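Local coordinates for pyridoxamine 5-phosphate-dependent dehydrase (Escherichia coli, PDB 3B8X), which removes the C3'-hydroxyl group of GDP-4-keto-6-deoxy-D-mannose by a combined transamination-deoxygenation reaction on the route to L-colitose, at residues 101-106 and 349-354; 80-85 and 127-132; 88-93 and 334-339. The protein carries 1 engineered substitution. All coordinates share one frame; numbering follows the deposited sequence.

In the fold
The three contacts illustrate how a mixed, mostly parallel sheet leads, through segment 88-93, to the pocket that interaction 3 lines. Interactions 1 and 2, with centres 9 Å apart, are neighbouring strand pairs of one sheet, ordered 129-135, 82-86, 103-107, 351-354. They join where strands 82-86 and 103-107 meet, K105 N reaching I83 O at 2.7 Å, a probable hydrogen bond. Interaction 3 lies about 16 Å from interaction 1 and 20 Å from interaction 2, centre to centre. Its segment 88-93 follows strand 82-86 and begins helix 91-99, which leads back to strand 103-107 in a beta-alpha-beta crossover. Interaction 3 touches the bound cofactor-sugar adduct, whereas the side chain of F106 remains about 12 Å from it.

Interaction 1 of 3, residues 101-106 and 349-354; sequences GLRVKF and YFDYTV
F106 and Y352 meet with their ring planes 87° apart and their centroids 5.7 Å from each other, an oblique pairing that is neither a stack nor a T-shaped contact. One corner of each ring does the touching, F106 CE1 lying 3.6 Å from Y352 CD1. V104 supports this pair from within its own strand, its CG1 methyl lying over the rim of one F106 face. The other branch of V104 turns to F350: CG2, anti to the carbonyl carbon, comes within 3.9 Å of F350 CD2 at the edge of that ring. Y94 and L97 of helix 91-99 cover this side, joined by V85 of the next strand.

On the reverse face, K105 and T353 run side by side and point the same way, with K105 CG tight against T353 CG2 at 3.5 Å. The K105 amine leads away from T353 toward E82. R103 and D351 cross almost at right angles. D351 OD1 sits over a face of the guanidinium, so the pairing is one of charges without an N-H aimed at the oxygen; OD1 is placed too close to a neighbouring atom, so the detail is doubtful. Water links are clearer here: one molecule joins G101 O to D351 OD2, another L102 O to D351 N.

Beneath the side chains the strands run parallel. V104 uses both backbone groups, giving its N-H to D351 O at 2.9 Å and taking that of T353 on its O at 2.9 Å, while F106 N donates to T353 O in a nearly straight bond of 175°. The chemistry thus differs by face: V104, F106 and F350 pack toward helix 91-99, whereas R103 and D351, with two waters at D351 OD2, lie on the other beside the K105-T353 contact, and directional backbone bonds fix the outermost strand within this chain.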
loop_
_atom_site.group_PDB
_atom_site.type_symbol
_atom_site.label_atom_id
_atom_site.label_comp_id
_atom_site.label_asym_id
_atom_site.label_seq_id
_atom_site.Cartn_x
_atom_site.Cartn_y
_atom_site.Cartn_z
ATOM N N GLY B 101 -1.557 -11.090 13.260
ATOM C CA GLY B 101 -2.056 -11.959 14.331
ATOM C C GLY B 101 -1.383 -11.819 15.692
ATOM O O GLY B 101 -1.225 -12.800 16.408
ATOM N N LEU B 102 -1.019 -10.604 16.072
ATOM C CA LEU B 102 -0.409 -10.391 17.371
ATOM C C LEU B 102 -1.448 -10.216 18.500
ATOM O O LEU B 102 -2.617 -9.911 18.262
ATOM C CB LEU B 102 0.548 -9.208 17.326
ATOM C CG LEU B 102 1.748 -9.366 16.398
ATOM C CD1 LEU B 102 2.351 -7.925 16.205
ATOM C CD2 LEU B 102 2.749 -10.298 17.042
ATOM N N ARG B 103 -1.036 -10.441 19.740
ATOM C CA ARG B 103 -1.959 -10.237 20.854
ATOM C C ARG B 103 -1.688 -8.793 21.271
ATOM O O ARG B 103 -0.587 -8.494 21.699
ATOM C CB ARG B 103 -1.588 -11.188 22.008
ATOM C CG ARG B 103 -2.411 -11.025 23.286
ATOM C CD ARG B 103 -3.906 -10.972 22.981
ATOM N NE ARG B 103 -4.764 -11.132 24.157
ATOM C CZ ARG B 103 -4.678 -12.144 25.010
ATOM N NH1 ARG B 103 -3.751 -13.078 24.839
ATOM N NH2 ARG B 103 -5.515 -12.215 26.036
ATOM N N VAL B 104 -2.666 -7.907 21.078
ATOM C CA VAL B 104 -2.482 -6.501 21.414
ATOM C C VAL B 104 -2.911 -6.201 22.848
ATOM O O VAL B 104 -4.037 -6.549 23.203
ATOM C CB VAL B 104 -3.322 -5.595 20.467
ATOM C CG1 VAL B 104 -3.079 -4.089 20.759
ATOM C CG2 VAL B 104 -2.981 -5.919 18.981
ATOM N N LYS B 105 -2.042 -5.541 23.625
ATOM C CA LYS B 105 -2.337 -5.108 24.991
ATOM C C LYS B 105 -2.465 -3.599 25.085
ATOM O O LYS B 105 -1.465 -2.861 25.011
ATOM C CB LYS B 105 -1.250 -5.514 25.964
ATOM C CG LYS B 105 -1.736 -5.422 27.435
ATOM C CD LYS B 105 -0.628 -5.839 28.444
ATOM C CE LYS B 105 -0.789 -7.272 29.034
ATOM N NZ LYS B 105 0.459 -7.839 29.730
ATOM N N PHE B 106 -3.684 -3.141 25.309
ATOM C CA PHE B 106 -3.901 -1.711 25.379
ATOM C C PHE B 106 -3.602 -1.124 26.735
ATOM O O PHE B 106 -3.969 -1.683 27.757
ATOM C CB PHE B 106 -5.317 -1.345 24.964
ATOM C CG PHE B 106 -5.598 -1.576 23.509
ATOM C CD1 PHE B 106 -6.117 -2.786 23.070
ATOM C CD2 PHE B 106 -5.365 -0.576 22.575
ATOM C CE1 PHE B 106 -6.345 -3.018 21.705
ATOM C CE2 PHE B 106 -5.688 -0.768 21.216
ATOM C CZ PHE B 106 -6.162 -2.005 20.791
ATOM N N TYR B 349 -12.133 -8.107 15.378
ATOM C CA TYR B 349 -11.204 -8.875 14.558
ATOM C C TYR B 349 -9.856 -9.040 15.250
ATOM O O TYR B 349 -8.953 -9.708 14.735
ATOM C CB TYR B 349 -11.031 -8.212 13.183
ATOM C CG TYR B 349 -12.332 -7.954 12.462
ATOM C CD1 TYR B 349 -12.875 -6.705 12.401
ATOM C CD2 TYR B 349 -13.015 -8.990 11.803
ATOM C CE1 TYR B 349 -14.058 -6.466 11.710
ATOM C CE2 TYR B 349 -14.228 -8.756 11.123
ATOM C CZ TYR B 349 -14.742 -7.477 11.084
ATOM O OH TYR B 349 -15.943 -7.275 10.418
ATOM N N PHE B 350 -9.727 -8.413 16.414
ATOM C CA PHE B 350 -8.481 -8.456 17.172
ATOM C C PHE B 350 -8.460 -9.516 18.261
ATOM O O PHE B 350 -9.486 -9.870 18.815
ATOM C CB PHE B 350 -8.281 -7.122 17.901
ATOM C CG PHE B 350 -7.702 -6.037 17.053
ATOM C CD1 PHE B 350 -8.387 -5.576 15.945
ATOM C CD2 PHE B 350 -6.473 -5.459 17.380
ATOM C CE1 PHE B 350 -7.848 -4.556 15.174
ATOM C CE2 PHE B 350 -5.900 -4.436 16.575
ATOM C CZ PHE B 350 -6.604 -3.990 15.483
ATOM N N ASP B 351 -7.245 -9.882 18.650
ATOM C CA ASP B 351 -6.978 -10.729 19.791
ATOM C C ASP B 351 -6.319 -9.698 20.724
ATOM O O ASP B 351 -5.156 -9.377 20.570
ATOM C CB ASP B 351 -5.966 -11.812 19.396
ATOM C CG ASP B 351 -5.337 -12.486 20.600
ATOM O OD1 ASP B 351 -5.958 -12.422 21.674
ATOM O OD2 ASP B 351 -4.234 -13.067 20.494
ATOM N N TYR B 352 -7.071 -9.117 21.641
ATOM C CA TYR B 352 -6.469 -8.088 22.475
ATOM C C TYR B 352 -7.000 -8.121 23.879
ATOM O O TYR B 352 -8.017 -8.746 24.166
ATOM C CB TYR B 352 -6.839 -6.708 21.941
ATOM C CG TYR B 352 -8.299 -6.352 22.167
ATOM C CD1 TYR B 352 -8.681 -5.397 23.106
ATOM C CD2 TYR B 352 -9.292 -6.941 21.394
ATOM C CE1 TYR B 352 -10.027 -5.054 23.281
ATOM C CE2 TYR B 352 -10.646 -6.622 21.555
ATOM C CZ TYR B 352 -11.003 -5.684 22.509
ATOM O OH TYR B 352 -12.343 -5.409 22.663
ATOM N N THR B 353 -6.352 -7.336 24.724
ATOM C CA THR B 353 -6.769 -7.193 26.107
ATOM C C THR B 353 -6.551 -5.734 26.487
ATOM O O THR B 353 -5.851 -4.994 25.805
ATOM C CB THR B 353 -5.870 -8.054 27.051
ATOM O OG1 THR B 353 -6.399 -8.040 28.381
ATOM C CG2 THR B 353 -4.473 -7.501 27.093
ATOM N N VAL B 354 -7.143 -5.333 27.599
ATOM C CA VAL B 354 -6.907 -4.005 28.111
ATOM C C VAL B 354 -6.242 -4.052 29.466
ATOM O O VAL B 354 -6.737 -4.688 30.392
ATOM C CB VAL B 354 -8.170 -3.220 28.305
ATOM C CG1 VAL B 354 -7.791 -1.948 29.011
ATOM C CG2 VAL B 354 -8.792 -2.895 26.985
HETATM O O HOH W 1 -3.313 -14.118 17.941
HETATM O O HOH W 2 -5.050 -9.227 16.930
HETATM O O HOH W 3 -2.926 -14.954 22.240
#

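Interaction 2 of 3, residues 80-85 and 127-132; sequences GDEIIV and DSTKAI
The carboxylate of E82 is met by two hydroxyls of the neighbouring strand and the turn before it. T129 OG1 donates to E82 OE2 in a very short bond of 2.5 Å, and S128 OG approaches E82 OE1 at 3.1 Å, a weak interaction whose proton is also within reach of another acceptor. The glutamate attains this position by extension: CG is anti to the backbone N (chi1 -178°) and the chain stays straight at the next bond, bringing the acid alongside the 128-129 backbone. Its backbone oxygen is doubly engaged as well, accepting from K130 N at 2.8 Å and from A131 N at 3.1 Å. Further along, I84 N donates to A131 O.

The apolar contacts flank these bonds. I83 CD1 presses on A131 CB at 3.3 Å, tighter than ordinary van der Waals contact, while on the opposite face I84 CD1 meets T129 CG2 at 3.7 Å. At the outer end, the aliphatic K130 CG lies against the D81 carboxylate carbon, though the two charges do not touch; D81 pairs instead with K78.

A second shell positions the first. T126 N bonds to T129 OG1, which fixes that hydroxyl, and S128 OG is shared with T126 OG1. K105, from the strand on the other side, adds a salt bridge to E82 OE2, which would be expected to stabilise the buried acid as an anion. Water bridges E82 N and S128 O. L97 of helix 91-99 packs on I83.

K130, with near-helical backbone angles (-101°/-28°), is an extra residue opposite E82, so its N-H and that of A131 both reach E82 O; the geometry fits a beta bulge between the parallel strands 82-86 and 129-135, in the central sheet of the aspartate aminotransferase fold.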
loop_
_atom_site.group_PDB
_atom_site.type_symbol
_atom_site.label_atom_id
_atom_site.label_comp_id
_atom_site.label_asym_id
_atom_site.label_seq_id
_atom_site.Cartn_x
_atom_site.Cartn_y
_atom_site.Cartn_z
ATOM N N GLY B 80 0.313 -14.493 17.925
ATOM C CA GLY B 80 -0.048 -14.543 19.342
ATOM C C GLY B 80 0.935 -13.814 20.247
ATOM O O GLY B 80 0.698 -13.695 21.449
ATOM N N ASP B 81 2.046 -13.325 19.705
ATOM C CA ASP B 81 3.016 -12.626 20.553
ATOM C C ASP B 81 2.416 -11.342 21.131
ATOM O O ASP B 81 1.622 -10.650 20.480
ATOM C CB ASP B 81 4.282 -12.292 19.782
ATOM C CG ASP B 81 5.362 -13.375 19.885
ATOM O OD1 ASP B 81 5.133 -14.405 20.564
ATOM O OD2 ASP B 81 6.458 -13.146 19.306
ATOM N N GLU B 82 2.802 -11.004 22.351
ATOM C CA GLU B 82 2.260 -9.797 22.974
ATOM C C GLU B 82 2.974 -8.479 22.653
ATOM O O GLU B 82 4.194 -8.348 22.832
ATOM C CB GLU B 82 2.122 -9.946 24.493
ATOM C CG GLU B 82 1.506 -8.685 25.162
ATOM C CD GLU B 82 1.483 -8.758 26.685
ATOM O OE1 GLU B 82 0.675 -9.567 27.207
ATOM O OE2 GLU B 82 2.289 -8.040 27.338
ATOM N N ILE B 83 2.171 -7.505 22.211
ATOM C CA ILE B 83 2.630 -6.145 21.916
ATOM C C ILE B 83 1.671 -5.154 22.626
ATOM O O ILE B 83 0.425 -5.277 22.548
ATOM C CB ILE B 83 2.789 -5.850 20.380
ATOM C CG1 ILE B 83 3.287 -4.420 20.147
ATOM C CG2 ILE B 83 1.482 -6.003 19.628
ATOM C CD1 ILE B 83 4.307 -4.272 19.039
ATOM N N ILE B 84 2.267 -4.204 23.353
ATOM C CA ILE B 84 1.527 -3.183 24.108
ATOM C C ILE B 84 1.543 -1.896 23.256
ATOM O O ILE B 84 2.546 -1.564 22.627
ATOM C CB ILE B 84 2.310 -2.833 25.415
ATOM C CG1 ILE B 84 2.202 -3.956 26.448
ATOM C CG2 ILE B 84 1.880 -1.488 26.001
ATOM C CD1 ILE B 84 3.224 -3.814 27.558
ATOM N N VAL B 85 0.419 -1.194 23.210
ATOM C CA VAL B 85 0.313 0.062 22.471
ATOM C C VAL B 85 -0.552 0.972 23.351
ATOM O O VAL B 85 -1.391 0.460 24.125
ATOM C CB VAL B 85 -0.549 -0.120 21.195
ATOM C CG1 VAL B 85 0.209 -0.889 20.150
ATOM C CG2 VAL B 85 -1.852 -0.814 21.535
ATOM N N ASP B 127 6.212 -10.927 31.567
ATOM C CA ASP B 127 7.211 -11.737 30.863
ATOM C C ASP B 127 6.757 -12.112 29.452
ATOM O O ASP B 127 7.569 -12.561 28.638
ATOM C CB ASP B 127 7.514 -13.017 31.634
ATOM C CG ASP B 127 8.163 -12.747 32.970
ATOM O OD1 ASP B 127 8.909 -11.741 33.069
ATOM O OD2 ASP B 127 7.915 -13.535 33.913
ATOM N N SER B 128 5.451 -11.966 29.210
ATOM C CA SER B 128 4.826 -12.324 27.952
ATOM C C SER B 128 4.904 -11.165 26.972
ATOM O O SER B 128 4.690 -11.350 25.777
ATOM C CB SER B 128 3.377 -12.765 28.196
ATOM O OG SER B 128 2.532 -11.676 28.544
ATOM N N THR B 129 5.303 -10.001 27.480
ATOM C CA THR B 129 5.440 -8.805 26.659
ATOM C C THR B 129 6.647 -8.951 25.748
ATOM O O THR B 129 7.777 -9.064 26.229
ATOM C CB THR B 129 5.598 -7.540 27.521
ATOM O OG1 THR B 129 4.460 -7.416 28.384
ATOM C CG2 THR B 129 5.707 -6.333 26.624
ATOM N N LYS B 130 6.380 -8.944 24.438
ATOM C CA LYS B 130 7.402 -9.116 23.408
ATOM C C LYS B 130 7.834 -7.783 22.763
ATOM O O LYS B 130 8.979 -7.633 22.298
ATOM C CB LYS B 130 6.851 -10.002 22.281
ATOM C CG LYS B 130 6.677 -11.440 22.654
ATOM C CD LYS B 130 7.995 -12.029 23.156
ATOM C CE LYS B 130 7.809 -13.379 23.837
ATOM N NZ LYS B 130 8.970 -14.294 23.592
ATOM N N ALA B 131 6.928 -6.811 22.751
ATOM C CA ALA B 131 7.217 -5.536 22.126
ATOM C C ALA B 131 6.400 -4.396 22.717
ATOM O O ALA B 131 5.342 -4.595 23.300
ATOM C CB ALA B 131 6.897 -5.652 20.627
ATOM N N ILE B 132 6.864 -3.193 22.474
ATOM C CA ILE B 132 6.143 -2.016 22.908
ATOM C C ILE B 132 6.140 -1.072 21.702
ATOM O O ILE B 132 7.180 -0.575 21.280
ATOM C CB ILE B 132 6.855 -1.310 24.078
ATOM C CG1 ILE B 132 7.240 -2.315 25.163
ATOM C CG2 ILE B 132 5.974 -0.181 24.662
ATOM C CD1 ILE B 132 7.085 -1.757 26.561
HETATM O O HOH W 4 4.064 -13.242 24.293
#

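Interaction 3 of 3, residues 88-93 and 334-339; sequences VSWSTT and PIVTGN. With G4M ([(2R,3S,4R,5R)-5-(2-amino-6-oxo-1,6-dihydro-9H-purin-9-yl)-3,4-dihydroxytetrahydrofuran-2-yl]methyl (2R,3S,4S,5S,6R)-3,4-dihydroxy-5-[({3-hydroxy-2-methyl-5-[(phosphonooxy)methyl]pyridin-4-yl}methyl)amino]-6-methyltetrahydro-2H-pyran-2-yl dihydrogen diphosphate), chain O.
V336 and W90 form the apolar bridge of this contact: V336 CG1 lies in line with the indole edge, 3.9 Å from W90 CE3, and also reaches the sugar methyl, G4M C6G, at 3.8 Å. The other branch, V336 CG2, packs on V88 CG1 at 3.8 Å.

Polar contacts gather at T337, whose backbone N donates to S89 O at 2.9 Å. S89 O is crowded in the model, so the details here are less sure. Between I335 and G338 the chain makes a type II' turn, which sets V336 and T337 facing segment 88-93.

Contacts with the ligand fall to W90. The indole swings out over the adduct because chi1 (-173°) sets CG opposite the backbone N: W90 CG is 3.4 Å from G4M C4L of the pyridine, and G4M N4A sits above the indole centre. S91 OG, hydrogen-bonded to H217 O of the second subunit, lies over the rim of the opposite face, and F242 and F244 of that subunit meet W90 edge-to-face. This is one wall of the pocket at the dimer interface, its indole spanning pyridine, N4A linkage and sugar, comparable to the aromatic packed on the cofactor ring in many fold-type I aminotransferases.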
loop_
_atom_site.group_PDB
_atom_site.type_symbol
_atom_site.label_atom_id
_atom_site.label_comp_id
_atom_site.label_asym_id
_atom_site.label_seq_id
_atom_site.Cartn_x
_atom_site.Cartn_y
_atom_site.Cartn_z
ATOM N N VAL B 88 -4.626 5.626 22.446
ATOM C CA VAL B 88 -5.029 6.665 21.512
ATOM C C VAL B 88 -3.926 6.818 20.532
ATOM O O VAL B 88 -2.763 6.953 20.914
ATOM C CB VAL B 88 -5.147 8.064 22.182
ATOM C CG1 VAL B 88 -5.487 9.190 21.103
ATOM C CG2 VAL B 88 -6.166 8.016 23.352
ATOM N N SER B 89 -4.283 6.774 19.252
ATOM C CA SER B 89 -3.273 7.007 18.225
ATOM C C SER B 89 -3.975 7.022 16.889
ATOM O O SER B 89 -5.065 7.553 16.792
ATOM C CB SER B 89 -2.114 6.008 18.290
ATOM O OG SER B 89 -2.469 4.776 17.696
ATOM N N TRP B 90 -3.384 6.403 15.879
ATOM C CA TRP B 90 -4.014 6.375 14.570
ATOM C C TRP B 90 -4.434 4.936 14.252
ATOM O O TRP B 90 -3.866 3.976 14.762
ATOM C CB TRP B 90 -3.077 6.986 13.503
ATOM C CG TRP B 90 -3.726 7.140 12.148
ATOM C CD1 TRP B 90 -3.501 6.368 11.049
ATOM C CD2 TRP B 90 -4.714 8.120 11.772
ATOM N NE1 TRP B 90 -4.289 6.822 9.991
ATOM C CE2 TRP B 90 -5.082 7.850 10.434
ATOM C CE3 TRP B 90 -5.356 9.175 12.456
ATOM C CZ2 TRP B 90 -6.021 8.619 9.752
ATOM C CZ3 TRP B 90 -6.330 9.924 11.783
ATOM C CH2 TRP B 90 -6.626 9.658 10.433
ATOM N N SER B 91 -5.451 4.804 13.422
ATOM C CA SER B 91 -6.025 3.504 13.119
ATOM C C SER B 91 -4.982 2.515 12.609
ATOM O O SER B 91 -4.904 1.353 13.034
ATOM C CB SER B 91 -7.145 3.698 12.086
ATOM O OG SER B 91 -6.612 4.161 10.845
ATOM N N THR B 92 -4.180 2.994 11.668
ATOM C CA THR B 92 -3.122 2.195 11.061
ATOM C C THR B 92 -1.899 1.959 11.949
ATOM O O THR B 92 -0.977 1.274 11.538
ATOM C CB THR B 92 -2.759 2.614 9.617
ATOM O OG1 THR B 92 -2.201 3.933 9.617
ATOM C CG2 THR B 92 -3.954 2.539 8.683
ATOM N N THR B 93 -1.904 2.494 13.171
ATOM C CA THR B 93 -0.923 2.088 14.170
ATOM C C THR B 93 -1.379 0.658 14.588
ATOM O O THR B 93 -0.573 -0.293 14.694
ATOM C CB THR B 93 -0.988 2.932 15.425
ATOM O OG1 THR B 93 -0.762 4.297 15.068
ATOM C CG2 THR B 93 0.146 2.498 16.361
ATOM N N PRO B 334 -11.155 15.540 16.207
ATOM C CA PRO B 334 -11.057 14.891 17.522
ATOM C C PRO B 334 -9.553 14.601 17.668
ATOM O O PRO B 334 -8.794 14.685 16.705
ATOM C CB PRO B 334 -11.737 13.531 17.311
ATOM C CG PRO B 334 -12.495 13.636 16.097
ATOM C CD PRO B 334 -11.942 14.758 15.240
ATOM N N ILE B 335 -9.105 14.204 18.851
ATOM C CA ILE B 335 -7.683 13.859 18.993
ATOM C C ILE B 335 -7.474 12.473 18.392
ATOM O O ILE B 335 -7.594 11.457 19.075
ATOM C CB ILE B 335 -7.203 13.963 20.475
ATOM C CG1 ILE B 335 -7.392 15.406 20.935
ATOM C CG2 ILE B 335 -5.676 13.708 20.602
ATOM C CD1 ILE B 335 -6.890 15.587 22.347
ATOM N N VAL B 336 -7.227 12.446 17.083
ATOM C CA VAL B 336 -7.039 11.218 16.329
ATOM C C VAL B 336 -8.055 10.106 16.579
ATOM O O VAL B 336 -9.241 10.403 16.498
ATOM C CB VAL B 336 -5.567 10.744 16.295
ATOM C CG1 VAL B 336 -4.806 11.734 15.400
ATOM C CG2 VAL B 336 -4.937 10.786 17.715
ATOM N N THR B 337 -7.634 8.878 16.936
ATOM C CA THR B 337 -8.627 7.790 17.188
ATOM C C THR B 337 -9.518 8.052 18.426
ATOM O O THR B 337 -10.554 7.397 18.616
ATOM C CB THR B 337 -7.920 6.456 17.530
ATOM O OG1 THR B 337 -6.989 6.683 18.604
ATOM C CG2 THR B 337 -7.172 5.888 16.326
ATOM N N GLY B 338 -9.085 8.959 19.303
ATOM C CA GLY B 338 -9.761 9.173 20.578
ATOM C C GLY B 338 -9.467 7.869 21.305
ATOM O O GLY B 338 -8.411 7.250 21.081
ATOM N N ASN B 339 -10.411 7.408 22.119
ATOM C CA ASN B 339 -10.236 6.125 22.781
ATOM C C ASN B 339 -10.514 5.002 21.789
ATOM O O ASN B 339 -11.663 4.664 21.469
ATOM C CB ASN B 339 -11.212 5.969 23.927
ATOM C CG ASN B 339 -11.127 4.591 24.554
ATOM O OD1 ASN B 339 -10.093 3.931 24.487
ATOM N ND2 ASN B 339 -12.198 4.161 25.180
HETATM O OP3 G4M O . -1.583 9.237 6.708
HETATM P PL G4M O . -0.385 8.200 6.665
HETATM O OP1 G4M O . -0.810 6.772 6.021
HETATM O OP2 G4M O . 0.818 8.830 5.806
HETATM O OP4 G4M O . 0.209 8.023 8.172
HETATM C C5B G4M O . -0.677 7.212 8.890
HETATM C C5L G4M O . -0.467 7.501 10.328
HETATM C C6L G4M O . 0.214 6.578 11.111
HETATM N N1L G4M O . 0.353 6.794 12.399
HETATM C C2L G4M O . -0.120 7.858 13.011
HETATM C C2A G4M O . 0.031 8.007 14.507
HETATM C C3L G4M O . -0.780 8.864 12.312
HETATM O O3L G4M O . -1.303 9.896 13.009
HETATM C C4L G4M O . -0.934 8.693 10.899
HETATM C C4A G4M O . -1.603 9.637 10.108
HETATM N N4A G4M O . -2.177 10.656 10.676
HETATM C C4G G4M O . -2.757 11.661 9.859
HETATM C C5G G4M O . -3.966 12.284 10.516
HETATM C C6G G4M O . -3.642 12.713 11.947
HETATM O O5G G4M O . -4.143 13.463 9.737
HETATM C C3G G4M O . -3.225 11.097 8.507
HETATM O O3G G4M O . -2.288 11.514 7.521
HETATM C C2G G4M O . -4.613 11.699 8.143
HETATM O O2G G4M O . -4.928 11.513 6.760
HETATM C C1G G4M O . -4.648 13.180 8.440
HETATM O O1G G4M O . -6.025 13.519 8.540
HETATM P P2 G4M O . -6.521 14.918 7.967
HETATM O O3P G4M O . -5.548 16.102 8.483
HETATM O O4P G4M O . -7.969 15.226 8.628
HETATM O OPP G4M O . -6.490 14.683 6.372
HETATM P P G4M O . -7.220 15.850 5.541
HETATM O O1P G4M O . -8.742 16.255 5.909
HETATM O O2P G4M O . -7.182 15.200 4.087
HETATM O "O5'" G4M O . -6.230 17.069 5.367
HETATM C "C5'" G4M O . -6.395 18.013 6.404
HETATM C "C4'" G4M O . -6.557 19.377 5.751
HETATM O "O4'" G4M O . -5.614 19.502 4.645
HETATM C "C3'" G4M O . -7.969 19.503 5.133
HETATM O "O3'" G4M O . -8.325 20.875 5.223
HETATM C "C2'" G4M O . -7.757 19.055 3.671
HETATM O "O2'" G4M O . -8.710 19.732 2.842
HETATM C "C1'" G4M O . -6.370 19.630 3.419
HETATM N N9 G4M O . -5.688 18.933 2.324
HETATM C C8 G4M O . -5.286 17.635 2.336
HETATM N N7 G4M O . -4.674 17.388 1.195
HETATM C C4 G4M O . -5.293 19.512 1.144
HETATM C C5 G4M O . -4.629 18.508 0.402
HETATM C C6 G4M O . -4.086 18.840 -0.892
HETATM O O6 G4M O . -3.490 18.040 -1.596
HETATM N N3 G4M O . -5.426 20.740 0.633
HETATM C C2 G4M O . -4.939 21.021 -0.565
HETATM N N1 G4M O . -4.272 20.102 -1.334
HETATM N N2 G4M O . -5.105 22.274 -1.068
#